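Aminotransferase class-III (Ochrobactrum anthropi, PDB 5GHG) probably transfers amino groups between amines or amino acids and keto acids or ketones with a pyridoxal phosphate cofactor, as class-III omega-transaminases do. Local coordinates at residues G355-K360 and Q434-M439. The protein carries 1 engineered substitution. Residues are numbered along the deposited sequence; the frame is centred on the assembly and turned at random.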
# COMPACT_ATOMS: atom_id res chain seq x y z
N GLY B 355 20.41 -1.70 -23.96
CA GLY B 355 20.15 -0.28 -23.77
C GLY B 355 20.96 0.60 -24.70
O GLY B 355 20.45 1.51 -25.34
N THR B 356 22.27 0.33 -24.78
CA THR B 356 23.11 1.06 -25.72
C THR B 356 22.50 1.02 -27.13
O THR B 356 22.39 2.04 -27.80
CB THR B 356 24.52 0.46 -25.73
OG1 THR B 356 25.10 0.66 -24.45
CG2 THR B 356 25.37 1.15 -26.80
N TYR B 357 22.08 -0.16 -27.56
CA TYR B 357 21.51 -0.29 -28.89
C TYR B 357 20.18 0.47 -29.00
O TYR B 357 19.96 1.19 -29.98
CB TYR B 357 21.36 -1.77 -29.24
CG TYR B 357 20.75 -2.02 -30.60
CD1 TYR B 357 21.41 -1.59 -31.76
CD2 TYR B 357 19.53 -2.65 -30.73
CE1 TYR B 357 20.87 -1.80 -33.01
CE2 TYR B 357 18.97 -2.87 -31.98
CZ TYR B 357 19.65 -2.45 -33.12
OH TYR B 357 19.09 -2.65 -34.37
N MET B 358 19.30 0.33 -28.00
CA MET B 358 18.03 1.05 -28.04
C MET B 358 18.23 2.57 -28.05
O MET B 358 17.56 3.29 -28.81
CB MET B 358 17.14 0.65 -26.86
CG MET B 358 15.76 1.33 -26.82
SD MET B 358 14.77 0.94 -25.33
CE MET B 358 15.54 2.03 -24.13
N GLN B 359 19.13 3.07 -27.21
CA GLN B 359 19.38 4.51 -27.19
C GLN B 359 19.85 5.00 -28.56
O GLN B 359 19.43 6.07 -29.02
CB GLN B 359 20.41 4.88 -26.13
CG GLN B 359 20.03 4.56 -24.69
CD GLN B 359 18.78 5.26 -24.21
OE1 GLN B 359 18.44 6.35 -24.68
NE2 GLN B 359 18.09 4.65 -23.25
N LYS B 360 20.72 4.23 -29.21
CA LYS B 360 21.22 4.61 -30.53
C LYS B 360 20.12 4.57 -31.57
O LYS B 360 19.94 5.52 -32.34
CB LYS B 360 22.39 3.70 -30.93
CG LYS B 360 22.94 3.94 -32.33
CD LYS B 360 23.90 2.80 -32.72
CE LYS B 360 24.55 3.04 -34.08
NZ LYS B 360 25.51 4.20 -34.05
N GLN B 434 17.12 -8.08 -31.52
CA GLN B 434 16.12 -8.20 -32.57
C GLN B 434 14.78 -7.61 -32.12
O GLN B 434 14.05 -7.01 -32.92
CB GLN B 434 15.92 -9.67 -32.98
CG GLN B 434 17.21 -10.44 -33.25
CD GLN B 434 17.75 -11.15 -32.00
OE1 GLN B 434 18.54 -10.57 -31.21
NE2 GLN B 434 17.36 -12.44 -31.82
N GLN B 435 14.43 -7.81 -30.86
CA GLN B 435 13.17 -7.28 -30.33
C GLN B 435 13.25 -5.76 -30.15
O GLN B 435 12.26 -5.06 -30.37
CB GLN B 435 12.84 -7.99 -29.02
CG GLN B 435 12.45 -9.44 -29.22
CD GLN B 435 12.44 -10.26 -27.92
OE1 GLN B 435 13.24 -10.04 -27.02
NE2 GLN B 435 11.52 -11.21 -27.84
N VAL B 436 14.41 -5.25 -29.73
CA VAL B 436 14.59 -3.81 -29.67
C VAL B 436 14.40 -3.21 -31.06
O VAL B 436 13.77 -2.16 -31.22
CB VAL B 436 15.98 -3.46 -29.11
CG1 VAL B 436 16.30 -1.99 -29.37
CG2 VAL B 436 16.05 -3.78 -27.63
N ASP B 437 14.97 -3.87 -32.08
CA ASP B 437 14.84 -3.41 -33.45
C ASP B 437 13.38 -3.38 -33.89
O ASP B 437 12.93 -2.40 -34.50
CB ASP B 437 15.66 -4.31 -34.37
CG ASP B 437 15.53 -3.92 -35.83
OD1 ASP B 437 15.71 -2.73 -36.13
OD2 ASP B 437 15.24 -4.81 -36.65
N THR B 438 12.64 -4.44 -33.60
CA THR B 438 11.22 -4.48 -33.93
C THR B 438 10.45 -3.34 -33.25
O THR B 438 9.62 -2.68 -33.87
CB THR B 438 10.63 -5.84 -33.50
OG1 THR B 438 11.31 -6.85 -34.23
CG2 THR B 438 9.15 -5.92 -33.80
N MET B 439 10.74 -3.09 -31.97
CA MET B 439 10.04 -2.05 -31.22
C MET B 439 10.28 -0.66 -31.82
O MET B 439 9.35 0.13 -32.01
CB MET B 439 10.48 -2.11 -29.75
CG MET B 439 9.86 -1.10 -28.80
SD MET B 439 10.70 -1.28 -27.18
CE MET B 439 10.89 -3.03 -27.17
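Val436 pushes its CG1 methyl between Tyr357 and Met358, two neighbours on the facing helix, in a nearly parallel helix pair of the fold shared by PLP-dependent class-III aminotransferases. Helices 347-363 and 433-455 lie side by side against the sheet that includes strands 49-52 and 380-385, away from the cofactor pocket; their local axes come within 9.9 Å and cross at -20°. CG1 stands 3.6 Å from CD2 of Tyr357 and 3.7 Å from CB of Met358. The methyl is turned this way by a first torsion that sets it anti to the backbone N of Val436. Valine suits the place: it is compact and wholly apolar, and its branch at CB holds CG1 close to the backbone, where it can touch both neighbours.

The tyrosine ring and the valine run past each other in opposite directions, and CG1 approaches the ring obliquely. With chi1 at 179°, the ring reaches across to the facing helix, where the backbone N of Asp437, the residue after Val436, lies at its edge near the ring plane, 4.1 Å from CE2. Tyrosine thus offers apolar carbons to the valine and carries a hydroxyl to the partly exposed margin. There Arg361, one turn further along the helix of Tyr357, hydrogen-bonds to that hydroxyl and forms a salt bridge with OD1 of Asp437, whose short, charged side chain suits this border. Were the ring cut back to an alanine here, Val436 would probably lose the cover on one flank and Arg361 its hydroxyl partner. Met358 suits the inner side: its long, flexible chain leads away from Val436 to pack on Ala381 of strand 380-385. On the outer side, ring and carboxylate planes stand 51° apart, with Tyr357 OH 3.8 Å from Asp437 CB.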